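Local coordinates for N-acetylgalactosaminyltransferase 7 (Homo sapiens, PDB 6IWR), which is a glycosyltransferase that combines a GT-A fold catalytic domain with a ricin-type beta-trefoil lectin domain, at residues H243-L254 with V373-R383; E288-W296 with K318-A326. One frame throughout, in Å; residues are numbered along the deposited sequence.

How the contacts relate
Contact 1 and contact 2 are both largely buried in the glycosyltransferase domain, their centres about 15 Å apart. Each reaches the same large mixed sheet: contact 1 joins two of its strands, 244-246 and 376-382, while contact 2 sets the separate hairpin strand 292-296 against the chain around strand 322-323, which pairs with 369-373. Their chemistry differs accordingly. Contact 1 relies on regular antiparallel backbone bonds and ends at a histidine pair, of which His380 lies beside the bound manganese; contact 2 relies on side chains that bond to backbone atoms, and reaches the surface at Lys318. They meet at Pro374, which packs on Tyr322 and Tyr291 and against the backbone oxygens of Thr319 and Glu320.

Contact 1: H243-L254 with V373-R383; sequences HCEVAVNWYAPL and VPCSRVGHIYR
The imidazoles of His243 and His380 lie side by side and point the same way, their planes turned 67° apart in an oblique pairing. His380 CD2 sits in plane at the edge of the His243 ring, 3.4 Å from His243 CD2. Cys244 SG approaches the edge of the His380 ring, 4.1 Å from its CD2, and Tyr382 CD1 lies in plane at the opposite edge. His380 ND1 sits over one face of the Tyr382 ring, offset toward the rim. Beyond the histidines, the Arg383 side chain crosses that of His243 at about a right angle, planes 80° apart, and NH1 comes within 3.8 Å of His243 CE1. At the far end the Trp250 ring carries Val246 CG2 on one face, though the spacing modelled there is doubtful, and Tyr251 CB on the other.

Between these ends strands 244-246 and 376-382 run antiparallel inside the GT-A fold. Gly379 N donates to Glu245 O and Ala247 N to Arg377 O, while Ile381 N meets His243 O almost straight on at 3.0 Å. Cys244, Val246, Val378 and His380 share one face of the pairing, where Val246 CG2 touches Val378 CG2 at 3.7 Å. His243 follows Asp241 in a sequence that fits the metal-binding DxH motif of this family. His380 NE2 is hydrogen-bonded to Asp241 OD2, and the side chain's nearest atom lies about 3 Å from the bound manganese.

Where segment 243-254 leaves its strand, Ser376 OG, anti to its own nitrogen (chi1 -172°), reaches into the carbonyl plane of Trp250 and donates to a lone pair of Trp250 O at 2.6 Å. Pro253 CB packs against both Val373 CG1, at 3.5 Å, and CB of Cys375, whose sulfur is tied to Cys137 by a disulfide.

Contact 2: E288-W296 with K318-A326; sequences EDGYARGAW and KTEPYRSPA
Arg293 crosses Pro325 at about a right angle, its CB 3.9 Å from Pro325 CD and near the edge of the Tyr322 ring. A first torsion of 49° sets CG between nitrogen and carbonyl carbon, and a bend at chi3 turns the head onto the backbone of segment 318-326. There NE and NH1 grip one acceptor side-on: Arg323 O lies in the guanidinium plane, 3.2 Å from NE and 3.3 Å from NH1. Pro325 CD sits over the centre of one guanidinium face, and NH2 continues past Pro325 CG to a salt bridge with Asp460.

Strand 292-296 forms a hairpin with strand 302-306 in this GT-A domain, whereas Tyr322 and Arg323 belong to the main sheet, so side chains do much of the joining. Tyr322 OH donates to Ala292 O at 2.6 Å from above the carbonyl plane, and Gly294 N donates to Ser324 OG at 2.7 Å. Trp296 CZ3 touches Pro325 CB and Ala326 CB, the latter at the indole edge. At the other end, Tyr291 CE2 meets Lys318 O edge-on, and Lys318 NZ makes a salt bridge to Asp289 OD2 at 3.4 Å.

Contact 1: H243-L254 with V373-R383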
# COMPACT_ATOMS: atom_id res chain seq x y z
N HIS A 243 0.54 -24.45 -5.62
CA HIS A 243 0.98 -23.62 -6.73
C HIS A 243 2.50 -23.75 -6.87
O HIS A 243 3.26 -22.79 -6.72
CB HIS A 243 0.53 -22.16 -6.54
CG HIS A 243 0.46 -21.74 -5.10
ND1 HIS A 243 -0.73 -21.61 -4.42
CD2 HIS A 243 1.44 -21.46 -4.20
CE1 HIS A 243 -0.48 -21.26 -3.17
NE2 HIS A 243 0.83 -21.16 -3.01
N CYS A 244 2.95 -24.97 -7.18
CA CYS A 244 4.37 -25.29 -7.30
C CYS A 244 4.67 -25.98 -8.62
O CYS A 244 3.80 -26.63 -9.22
CB CYS A 244 4.83 -26.19 -6.14
SG CYS A 244 4.67 -25.39 -4.56
N GLU A 245 5.93 -25.85 -9.06
CA GLU A 245 6.45 -26.58 -10.21
C GLU A 245 7.82 -27.13 -9.83
O GLU A 245 8.79 -26.39 -9.65
CB GLU A 245 6.54 -25.71 -11.47
CG GLU A 245 5.19 -25.41 -12.07
CD GLU A 245 5.28 -24.50 -13.30
OE1 GLU A 245 5.86 -24.92 -14.32
OE2 GLU A 245 4.78 -23.35 -13.24
N VAL A 246 7.89 -28.42 -9.71
CA VAL A 246 9.09 -29.10 -9.23
C VAL A 246 10.14 -29.14 -10.34
O VAL A 246 9.82 -29.40 -11.51
CB VAL A 246 8.66 -30.50 -8.78
CG1 VAL A 246 8.93 -31.51 -9.87
CG2 VAL A 246 9.27 -30.85 -7.45
N ALA A 247 11.41 -28.89 -9.99
CA ALA A 247 12.52 -28.91 -10.96
C ALA A 247 12.87 -30.34 -11.39
O ALA A 247 12.34 -31.32 -10.86
CB ALA A 247 13.75 -28.26 -10.35
N VAL A 248 13.82 -30.48 -12.35
CA VAL A 248 14.14 -31.83 -12.81
C VAL A 248 15.15 -32.46 -11.87
O VAL A 248 16.06 -31.79 -11.36
CB VAL A 248 14.64 -31.87 -14.29
CG1 VAL A 248 14.05 -30.76 -15.13
CG2 VAL A 248 16.15 -31.99 -14.41
N ASN A 249 14.98 -33.76 -11.64
CA ASN A 249 15.72 -34.51 -10.63
C ASN A 249 15.67 -33.82 -9.28
O ASN A 249 16.70 -33.56 -8.65
CB ASN A 249 17.16 -34.76 -11.06
CG ASN A 249 17.86 -35.71 -10.14
OD1 ASN A 249 17.21 -36.52 -9.48
ND2 ASN A 249 19.18 -35.64 -10.08
N TRP A 250 14.44 -33.52 -8.83
CA TRP A 250 14.24 -32.95 -7.50
C TRP A 250 14.16 -34.01 -6.43
O TRP A 250 14.38 -33.71 -5.25
CB TRP A 250 12.95 -32.13 -7.41
CG TRP A 250 11.70 -32.96 -7.55
CD1 TRP A 250 11.27 -33.58 -8.69
CD2 TRP A 250 10.73 -33.28 -6.53
NE1 TRP A 250 10.08 -34.24 -8.45
CE2 TRP A 250 9.73 -34.08 -7.14
CE3 TRP A 250 10.59 -32.94 -5.17
CZ2 TRP A 250 8.62 -34.57 -6.43
CZ3 TRP A 250 9.48 -33.43 -4.47
CH2 TRP A 250 8.51 -34.24 -5.11
N TYR A 251 13.88 -35.25 -6.83
CA TYR A 251 13.47 -36.27 -5.88
C TYR A 251 14.66 -36.91 -5.18
O TYR A 251 14.68 -37.04 -3.95
CB TYR A 251 12.62 -37.32 -6.58
CG TYR A 251 12.03 -38.30 -5.61
CD1 TYR A 251 10.82 -38.04 -4.99
CD2 TYR A 251 12.72 -39.48 -5.27
CE1 TYR A 251 10.28 -38.93 -4.07
CE2 TYR A 251 12.19 -40.37 -4.34
CZ TYR A 251 10.97 -40.08 -3.74
OH TYR A 251 10.43 -40.94 -2.83
N ALA A 252 15.66 -37.35 -5.93
CA ALA A 252 16.77 -38.08 -5.32
C ALA A 252 17.55 -37.21 -4.35
O ALA A 252 17.74 -37.62 -3.19
CB ALA A 252 17.67 -38.66 -6.42
N PRO A 253 18.03 -36.04 -4.73
CA PRO A 253 18.66 -35.14 -3.74
C PRO A 253 17.81 -34.93 -2.48
O PRO A 253 18.36 -34.91 -1.37
CB PRO A 253 18.82 -33.82 -4.52
CG PRO A 253 18.35 -34.10 -5.94
CD PRO A 253 17.60 -35.36 -5.96
N LEU A 254 16.49 -34.80 -2.63
CA LEU A 254 15.65 -34.47 -1.47
C LEU A 254 15.45 -35.67 -0.55
O LEU A 254 15.43 -35.53 0.68
CB LEU A 254 14.30 -33.95 -1.95
CG LEU A 254 13.34 -33.40 -0.88
CD1 LEU A 254 13.70 -32.00 -0.52
CD2 LEU A 254 11.95 -33.44 -1.39
N VAL A 373 18.54 -28.58 0.52
CA VAL A 373 19.12 -29.47 -0.49
C VAL A 373 19.31 -28.70 -1.79
O VAL A 373 18.38 -28.62 -2.59
CB VAL A 373 18.23 -30.71 -0.69
CG1 VAL A 373 18.85 -31.68 -1.69
CG2 VAL A 373 17.95 -31.42 0.65
N PRO A 374 20.50 -28.13 -2.04
CA PRO A 374 20.70 -27.31 -3.25
C PRO A 374 20.32 -28.00 -4.53
O PRO A 374 20.04 -27.33 -5.53
CB PRO A 374 22.21 -27.02 -3.22
CG PRO A 374 22.51 -26.98 -1.80
CD PRO A 374 21.72 -28.14 -1.22
N CYS A 375 20.38 -29.31 -4.57
CA CYS A 375 20.11 -29.98 -5.82
C CYS A 375 18.63 -30.31 -5.99
O CYS A 375 18.25 -30.83 -7.04
CB CYS A 375 20.98 -31.23 -5.97
SG CYS A 375 22.73 -30.85 -6.31
N SER A 376 17.81 -30.03 -4.98
CA SER A 376 16.37 -30.20 -5.08
C SER A 376 15.74 -28.81 -5.08
O SER A 376 15.90 -28.05 -4.13
CB SER A 376 15.85 -31.07 -3.94
OG SER A 376 14.47 -31.41 -4.10
N ARG A 377 15.05 -28.47 -6.17
CA ARG A 377 14.51 -27.13 -6.36
C ARG A 377 13.04 -27.24 -6.70
O ARG A 377 12.62 -28.15 -7.42
CB ARG A 377 15.25 -26.37 -7.46
CG ARG A 377 16.72 -26.25 -7.18
CD ARG A 377 17.37 -25.26 -8.13
NE ARG A 377 17.27 -23.87 -7.68
CZ ARG A 377 18.31 -23.14 -7.27
NH1 ARG A 377 19.52 -23.67 -7.24
NH2 ARG A 377 18.12 -21.88 -6.92
N VAL A 378 12.25 -26.31 -6.16
CA VAL A 378 10.83 -26.26 -6.43
C VAL A 378 10.43 -24.81 -6.59
O VAL A 378 10.87 -23.95 -5.81
CB VAL A 378 10.01 -26.92 -5.31
CG1 VAL A 378 8.53 -26.90 -5.71
CG2 VAL A 378 10.52 -28.33 -5.04
N GLY A 379 9.63 -24.54 -7.62
CA GLY A 379 9.11 -23.22 -7.84
C GLY A 379 7.77 -23.05 -7.15
O GLY A 379 6.92 -23.96 -7.16
N HIS A 380 7.58 -21.88 -6.55
CA HIS A 380 6.39 -21.52 -5.80
C HIS A 380 5.89 -20.21 -6.39
O HIS A 380 6.67 -19.26 -6.51
CB HIS A 380 6.72 -21.40 -4.29
CG HIS A 380 5.57 -20.94 -3.43
ND1 HIS A 380 5.41 -19.63 -3.06
CD2 HIS A 380 4.54 -21.62 -2.88
CE1 HIS A 380 4.31 -19.51 -2.33
NE2 HIS A 380 3.76 -20.71 -2.20
N ILE A 381 4.63 -20.16 -6.80
CA ILE A 381 4.09 -18.92 -7.34
C ILE A 381 3.84 -17.94 -6.20
O ILE A 381 3.24 -18.29 -5.18
CB ILE A 381 2.79 -19.14 -8.11
CG1 ILE A 381 2.89 -20.38 -9.00
CG2 ILE A 381 2.49 -17.89 -8.92
CD1 ILE A 381 1.58 -20.75 -9.63
N TYR A 382 4.25 -16.70 -6.40
CA TYR A 382 4.11 -15.70 -5.36
C TYR A 382 2.98 -14.74 -5.72
O TYR A 382 2.94 -14.24 -6.86
CB TYR A 382 5.43 -14.97 -5.13
CG TYR A 382 6.36 -15.80 -4.24
CD1 TYR A 382 6.11 -15.92 -2.87
CD2 TYR A 382 7.47 -16.47 -4.77
CE1 TYR A 382 6.95 -16.67 -2.05
CE2 TYR A 382 8.32 -17.23 -3.95
CZ TYR A 382 8.05 -17.32 -2.58
OH TYR A 382 8.87 -18.06 -1.75
N ARG A 383 2.09 -14.51 -4.76
CA ARG A 383 0.86 -13.74 -4.97
C ARG A 383 1.14 -12.33 -5.45
O ARG A 383 2.20 -11.76 -5.20
CB ARG A 383 0.05 -13.64 -3.68
CG ARG A 383 -1.39 -14.05 -3.84
CD ARG A 383 -1.58 -15.32 -3.04
NE ARG A 383 -2.56 -16.24 -3.60
CZ ARG A 383 -2.71 -17.48 -3.13
NH1 ARG A 383 -1.95 -17.90 -2.13
NH2 ARG A 383 -3.62 -18.31 -3.65

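Contact 2: E288-W296 with K318-A326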
# COMPACT_ATOMS: atom_id res chain seq x y z
N GLU A 288 27.19 -16.29 -2.07
CA GLU A 288 27.68 -15.97 -3.40
C GLU A 288 27.08 -16.90 -4.44
O GLU A 288 27.04 -16.56 -5.63
CB GLU A 288 29.21 -16.04 -3.45
CG GLU A 288 29.86 -15.07 -4.48
CD GLU A 288 29.39 -13.59 -4.33
OE1 GLU A 288 28.59 -13.31 -3.40
OE2 GLU A 288 29.83 -12.73 -5.14
N ASP A 289 26.59 -18.06 -4.01
CA ASP A 289 25.95 -19.05 -4.87
C ASP A 289 24.43 -18.98 -4.78
O ASP A 289 23.74 -19.84 -5.35
CB ASP A 289 26.41 -20.46 -4.48
CG ASP A 289 27.46 -21.01 -5.42
OD1 ASP A 289 27.99 -20.24 -6.25
OD2 ASP A 289 27.76 -22.22 -5.33
N GLY A 290 23.91 -18.00 -4.05
CA GLY A 290 22.50 -17.90 -3.77
C GLY A 290 22.01 -18.76 -2.63
O GLY A 290 20.80 -18.90 -2.46
N TYR A 291 22.90 -19.37 -1.85
CA TYR A 291 22.45 -20.23 -0.77
C TYR A 291 22.18 -19.40 0.47
O TYR A 291 23.02 -18.61 0.91
CB TYR A 291 23.47 -21.33 -0.49
CG TYR A 291 23.72 -22.24 -1.68
CD1 TYR A 291 22.82 -22.30 -2.73
CD2 TYR A 291 24.86 -23.04 -1.75
CE1 TYR A 291 23.05 -23.12 -3.82
CE2 TYR A 291 25.11 -23.87 -2.84
CZ TYR A 291 24.20 -23.91 -3.87
OH TYR A 291 24.43 -24.71 -4.97
N ALA A 292 20.99 -19.58 1.03
CA ALA A 292 20.61 -18.96 2.28
C ALA A 292 20.21 -20.05 3.25
O ALA A 292 19.83 -21.16 2.86
CB ALA A 292 19.46 -17.96 2.07
N ARG A 293 20.30 -19.75 4.54
CA ARG A 293 19.68 -20.63 5.51
C ARG A 293 18.52 -19.86 6.15
O ARG A 293 18.45 -18.63 6.07
CB ARG A 293 20.73 -21.17 6.52
CG ARG A 293 21.62 -20.12 7.11
CD ARG A 293 23.01 -20.59 7.53
NE ARG A 293 23.01 -21.86 8.23
CZ ARG A 293 23.22 -22.03 9.53
NH1 ARG A 293 23.23 -23.26 10.03
NH2 ARG A 293 23.41 -21.00 10.34
N GLY A 294 17.56 -20.61 6.70
CA GLY A 294 16.37 -20.01 7.28
C GLY A 294 16.61 -19.55 8.72
O GLY A 294 17.30 -20.22 9.49
N ALA A 295 16.00 -18.42 9.06
CA ALA A 295 16.25 -17.75 10.32
C ALA A 295 14.98 -17.00 10.73
O ALA A 295 13.90 -17.22 10.16
CB ALA A 295 17.48 -16.83 10.20
N TRP A 296 15.12 -16.10 11.69
CA TRP A 296 14.00 -15.34 12.23
C TRP A 296 14.58 -14.18 13.03
O TRP A 296 15.73 -14.22 13.45
CB TRP A 296 13.12 -16.21 13.13
CG TRP A 296 13.90 -16.80 14.24
CD1 TRP A 296 14.15 -16.22 15.45
CD2 TRP A 296 14.58 -18.06 14.25
NE1 TRP A 296 14.94 -17.05 16.22
CE2 TRP A 296 15.22 -18.19 15.51
CE3 TRP A 296 14.71 -19.10 13.32
CZ2 TRP A 296 15.98 -19.31 15.86
CZ3 TRP A 296 15.45 -20.22 13.67
CH2 TRP A 296 16.08 -20.31 14.93
N LYS A 318 30.34 -27.92 -3.14
CA LYS A 318 29.50 -26.72 -3.16
C LYS A 318 28.02 -27.07 -3.07
O LYS A 318 27.24 -26.27 -2.53
CB LYS A 318 29.74 -25.90 -4.42
CG LYS A 318 31.14 -25.30 -4.50
CD LYS A 318 31.13 -23.80 -4.76
CE LYS A 318 30.44 -23.46 -6.08
NZ LYS A 318 30.88 -22.13 -6.60
N THR A 319 27.61 -28.23 -3.59
CA THR A 319 26.21 -28.50 -3.87
C THR A 319 25.54 -29.42 -2.85
O THR A 319 24.31 -29.54 -2.88
CB THR A 319 26.05 -29.10 -5.28
OG1 THR A 319 27.29 -29.70 -5.68
CG2 THR A 319 25.73 -28.01 -6.26
N GLU A 320 26.27 -30.07 -1.96
CA GLU A 320 25.58 -31.04 -1.11
C GLU A 320 24.62 -30.36 -0.14
O GLU A 320 24.66 -29.13 0.03
CB GLU A 320 26.59 -31.88 -0.33
CG GLU A 320 27.68 -31.08 0.31
CD GLU A 320 28.75 -31.97 0.87
OE1 GLU A 320 28.86 -32.07 2.11
OE2 GLU A 320 29.45 -32.61 0.07
N PRO A 321 23.76 -31.13 0.54
CA PRO A 321 22.86 -30.53 1.53
C PRO A 321 23.63 -29.67 2.51
O PRO A 321 24.86 -29.80 2.65
CB PRO A 321 22.24 -31.74 2.23
CG PRO A 321 22.32 -32.81 1.19
CD PRO A 321 23.62 -32.59 0.49
N TYR A 322 22.91 -28.77 3.18
CA TYR A 322 23.51 -28.03 4.29
C TYR A 322 22.47 -27.79 5.38
O TYR A 322 21.27 -27.97 5.18
CB TYR A 322 24.16 -26.72 3.82
CG TYR A 322 23.26 -25.72 3.10
CD1 TYR A 322 22.56 -24.75 3.82
CD2 TYR A 322 23.15 -25.72 1.72
CE1 TYR A 322 21.76 -23.82 3.19
CE2 TYR A 322 22.35 -24.79 1.08
CZ TYR A 322 21.66 -23.84 1.82
OH TYR A 322 20.86 -22.90 1.20
N ARG A 323 22.96 -27.39 6.56
CA ARG A 323 22.07 -27.18 7.70
C ARG A 323 21.38 -25.81 7.64
O ARG A 323 22.02 -24.79 7.38
CB ARG A 323 22.84 -27.31 9.01
CG ARG A 323 23.62 -28.61 9.13
CD ARG A 323 24.23 -28.82 10.51
NE ARG A 323 25.21 -27.81 10.88
CZ ARG A 323 25.90 -27.85 12.02
NH1 ARG A 323 25.71 -28.88 12.84
NH2 ARG A 323 26.77 -26.91 12.33
N SER A 324 20.08 -25.79 7.92
CA SER A 324 19.34 -24.58 8.19
C SER A 324 18.74 -24.63 9.59
O SER A 324 18.30 -25.69 10.04
CB SER A 324 18.22 -24.37 7.16
OG SER A 324 17.43 -23.23 7.52
N PRO A 325 18.69 -23.51 10.32
CA PRO A 325 18.02 -23.54 11.63
C PRO A 325 16.51 -23.69 11.51
O PRO A 325 15.87 -24.20 12.45
CB PRO A 325 18.41 -22.20 12.27
CG PRO A 325 19.54 -21.66 11.44
CD PRO A 325 19.28 -22.19 10.04
N ALA A 326 15.92 -23.29 10.38
CA ALA A 326 14.47 -23.33 10.19
C ALA A 326 14.15 -23.48 8.70
O ALA A 326 15.01 -23.30 7.84
CB ALA A 326 13.81 -22.06 10.75